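Local coordinates for glucokinase (PDB 6EDI), which probably phosphorylates D-glucose with ATP as phosphate donor, the glucokinase reaction that opens sugar breakdown in this Leishmania parasite, at residues K179-G184 and F390-S395. Sequence-based numbering, arbitrary orientation.
Sequences KVMWKG and FLRQVS
A classic beta bulge sets Met181 and Trp182 together opposite the single residue Phe390, at the irregular end of an antiparallel ladder. Phe390 O receives Met181 N at 2.8 Å, from above the carbonyl plane, and Trp182 N only weakly; Phe390 N returns a bond to Trp182 O. Beyond the bulge, Lys179 and Arg392 form a hydrogen-bonded pair, N to O both ways. Within the bulge, the side chain of Met181 leaves the backbone toward the partner strand and fills the hollow between Phe390 and Arg392: CB meets Phe390 CB, while SD lies 3.3 Å from Arg392 CG, the Met181 and Arg392 side chains crossing at about a right angle. Trp182, its CG wedged between backbone N and carbonyl carbon (chi1 57°), lies beside Phe390. The ring planes are inclined by 30° and barely overlap; Phe390 CB makes a CH-pi contact with the five-membered ring, and Met181 CB covers the same indole face. On the other face, Val180 CG2 abuts Leu391 CD2 at 3.6 Å. Val394 CG1 lies against Lys179 CG, back on the Arg392 face. Strand 178-182 is outermost in a mixed sheet of the actin-like ATPase fold, with 389-393 between it and 345-348; helix 363-373 packs on Trp182 and Phe390, helix 317-341 on Phe390.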
ATOM      1  N   LYS A 179      14.927  18.373  -2.167  1.00 26.44           N
ATOM      2  CA  LYS A 179      15.513  18.711  -3.467  1.00 29.56           C
ATOM      3  C   LYS A 179      15.219  17.594  -4.446  1.00 29.90           C
ATOM      4  O   LYS A 179      15.117  16.429  -4.046  1.00 27.86           O
ATOM      5  CB  LYS A 179      17.034  18.864  -3.358  1.00 29.59           C
ATOM      6  CG  LYS A 179      17.504  20.202  -2.870  1.00 35.65           C
ATOM      7  CD  LYS A 179      18.618  20.723  -3.773  1.00 41.30           C
ATOM      8  CE  LYS A 179      18.673  22.253  -3.775  1.00 51.08           C
ATOM      9  NZ  LYS A 179      19.196  22.800  -5.074  1.00 51.88           N
ATOM     10  N   VAL A 180      15.132  17.933  -5.727  1.00 28.51           N
ATOM     11  CA  VAL A 180      14.850  16.940  -6.749  1.00 27.66           C
ATOM     12  C   VAL A 180      16.088  16.133  -7.062  1.00 30.36           C
ATOM     13  O   VAL A 180      17.141  16.694  -7.351  1.00 30.82           O
ATOM     14  CB  VAL A 180      14.342  17.593  -8.037  1.00 26.58           C
ATOM     15  CG1 VAL A 180      14.145  16.551  -9.135  1.00 31.00           C
ATOM     16  CG2 VAL A 180      13.054  18.312  -7.753  1.00 23.00           C
ATOM     17  N   MET A 181      15.976  14.817  -6.972  1.00 28.25           N
ATOM     18  CA  MET A 181      17.053  13.968  -7.453  1.00 30.92           C
ATOM     19  C   MET A 181      16.924  13.852  -8.968  1.00 32.29           C
ATOM     20  O   MET A 181      17.895  14.069  -9.706  1.00 29.76           O
ATOM     21  CB  MET A 181      17.006  12.598  -6.785  1.00 29.09           C
ATOM     22  CG  MET A 181      17.205  12.673  -5.297  1.00 28.03           C
ATOM     23  SD  MET A 181      16.947  11.144  -4.369  1.00 27.81           S
ATOM     24  CE  MET A 181      17.935  10.000  -5.336  1.00 27.35           C
ATOM     25  N   TRP A 182      15.718  13.502  -9.423  1.00 31.74           N
ATOM     26  CA  TRP A 182      15.400  13.478 -10.840  1.00 31.76           C
ATOM     27  C   TRP A 182      13.898  13.549 -11.094  1.00 31.09           C
ATOM     28  O   TRP A 182      13.080  13.066 -10.301  1.00 28.88           O
ATOM     29  CB  TRP A 182      16.020  12.270 -11.543  1.00 29.50           C
ATOM     30  CG  TRP A 182      15.626  10.939 -10.972  1.00 32.54           C
ATOM     31  CD1 TRP A 182      14.425  10.299 -11.128  1.00 30.87           C
ATOM     32  CD2 TRP A 182      16.446  10.071 -10.182  1.00 31.57           C
ATOM     33  NE1 TRP A 182      14.448   9.092 -10.466  1.00 31.08           N
ATOM     34  CE2 TRP A 182      15.682   8.926  -9.882  1.00 30.70           C
ATOM     35  CE3 TRP A 182      17.757  10.152  -9.698  1.00 30.22           C
ATOM     36  CZ2 TRP A 182      16.187   7.869  -9.117  1.00 29.03           C
ATOM     37  CZ3 TRP A 182      18.263   9.100  -8.945  1.00 30.65           C
ATOM     38  CH2 TRP A 182      17.484   7.971  -8.666  1.00 29.45           C
ATOM     39  N   LYS A 183      13.543  14.171 -12.205  1.00 27.91           N
ATOM     40  CA  LYS A 183      12.157  14.399 -12.529  1.00 29.31           C
ATOM     41  C   LYS A 183      11.667  13.220 -13.352  1.00 29.28           C
ATOM     42  O   LYS A 183      12.339  12.785 -14.282  1.00 30.63           O
ATOM     43  CB  LYS A 183      12.027  15.707 -13.298  1.00 34.90           C
ATOM     44  CG  LYS A 183      10.631  16.034 -13.777  1.00 32.98           C
ATOM     45  CD  LYS A 183      10.645  17.326 -14.578  1.00 39.38           C
ATOM     46  CE  LYS A 183       9.417  17.419 -15.439  1.00 36.80           C
ATOM     47  NZ  LYS A 183       9.273  18.751 -16.112  1.00 45.27           N
ATOM     48  N   GLY A 184      10.507  12.688 -12.994  1.00 28.82           N
ATOM     49  CA  GLY A 184       9.933  11.574 -13.730  1.00 27.85           C
ATOM     50  C   GLY A 184       9.196  12.012 -14.977  1.00 26.40           C
ATOM     51  O   GLY A 184       8.771  13.158 -15.094  1.00 29.29           O
ATOM     52  N   PHE A 390      11.864  11.631  -8.135  1.00 27.67           N
ATOM     53  CA  PHE A 390      12.505  11.328  -6.850  1.00 31.37           C
ATOM     54  C   PHE A 390      12.981  12.592  -6.165  1.00 27.88           C
ATOM     55  O   PHE A 390      13.508  13.498  -6.817  1.00 26.87           O
ATOM     56  CB  PHE A 390      13.692  10.378  -7.007  1.00 24.36           C
ATOM     57  CG  PHE A 390      13.313   8.918  -6.989  1.00 29.58           C
ATOM     58  CD1 PHE A 390      12.413   8.406  -7.916  1.00 26.93           C
ATOM     59  CD2 PHE A 390      13.869   8.060  -6.055  1.00 26.44           C
ATOM     60  CE1 PHE A 390      12.074   7.060  -7.900  1.00 28.13           C
ATOM     61  CE2 PHE A 390      13.550   6.725  -6.030  1.00 24.43           C
ATOM     62  CZ  PHE A 390      12.644   6.215  -6.946  1.00 26.80           C
ATOM     63  N   LEU A 391      12.753  12.645  -4.857  1.00 27.46           N
ATOM     64  CA  LEU A 391      13.146  13.783  -4.027  1.00 26.75           C
ATOM     65  C   LEU A 391      13.982  13.300  -2.844  1.00 27.01           C
ATOM     66  O   LEU A 391      13.867  12.150  -2.426  1.00 26.01           O
ATOM     67  CB  LEU A 391      11.910  14.533  -3.506  1.00 26.13           C
ATOM     68  CG  LEU A 391      10.845  15.027  -4.484  1.00 31.02           C
ATOM     69  CD1 LEU A 391       9.762  15.754  -3.702  1.00 28.92           C
ATOM     70  CD2 LEU A 391      11.438  15.942  -5.548  1.00 29.31           C
ATOM     71  N   ARG A 392      14.783  14.212  -2.291  1.00 24.81           N
ATOM     72  CA  ARG A 392      15.716  13.958  -1.203  1.00 30.27           C
ATOM     73  C   ARG A 392      15.557  15.027  -0.143  1.00 24.15           C
ATOM     74  O   ARG A 392      15.599  16.207  -0.475  1.00 26.20           O
ATOM     75  CB  ARG A 392      17.111  14.184  -1.741  1.00 32.90           C
ATOM     76  CG  ARG A 392      17.984  13.022  -1.822  1.00 40.50           C
ATOM     77  CD  ARG A 392      19.211  13.516  -2.527  1.00 41.85           C
ATOM     78  NE  ARG A 392      19.808  14.584  -1.749  1.00 46.28           N
ATOM     79  CZ  ARG A 392      20.420  15.635  -2.273  1.00 41.68           C
ATOM     80  NH1 ARG A 392      20.522  15.745  -3.583  1.00 40.46           N
ATOM     81  NH2 ARG A 392      20.936  16.557  -1.477  1.00 31.56           N
ATOM     82  N   GLN A 393      15.446  14.643   1.124  1.00 27.82           N
ATOM     83  CA  GLN A 393      15.450  15.636   2.197  1.00 26.14           C
ATOM     84  C   GLN A 393      16.825  16.294   2.328  1.00 28.97           C
ATOM     85  O   GLN A 393      17.843  15.606   2.328  1.00 27.00           O
ATOM     86  CB  GLN A 393      15.059  15.000   3.533  1.00 26.95           C
ATOM     87  CG  GLN A 393      14.714  16.051   4.576  1.00 23.51           C
ATOM     88  CD  GLN A 393      14.294  15.475   5.905  1.00 28.93           C
ATOM     89  OE1 GLN A 393      14.058  14.271   6.031  1.00 26.08           O
ATOM     90  NE2 GLN A 393      14.218  16.341   6.926  1.00 24.90           N
ATOM     91  N   VAL A 394      16.850  17.625   2.459  1.00 28.09           N
ATOM     92  CA  VAL A 394      18.109  18.353   2.638  1.00 26.56           C
ATOM     93  C   VAL A 394      18.163  19.181   3.918  1.00 32.81           C
ATOM     94  O   VAL A 394      19.253  19.525   4.385  1.00 32.73           O
ATOM     95  CB  VAL A 394      18.427  19.258   1.433  1.00 28.39           C
ATOM     96  CG1 VAL A 394      18.612  18.423   0.176  1.00 25.80           C
ATOM     97  CG2 VAL A 394      17.326  20.304   1.228  1.00 28.14           C
ATOM     98  N   SER A 395      17.003  19.531   4.472  1.00 28.49           N
ATOM     99  CA  SER A 395      16.963  20.362   5.681  1.00 33.46           C
ATOM    100  C   SER A 395      16.282  19.602   6.803  1.00 34.97           C
ATOM    101  O   SER A 395      15.182  19.061   6.616  1.00 33.04           O
ATOM    102  CB  SER A 395      16.194  21.671   5.436  1.00 36.67           C
ATOM    103  OG  SER A 395      16.534  22.286   4.203  1.00 35.56           O
TER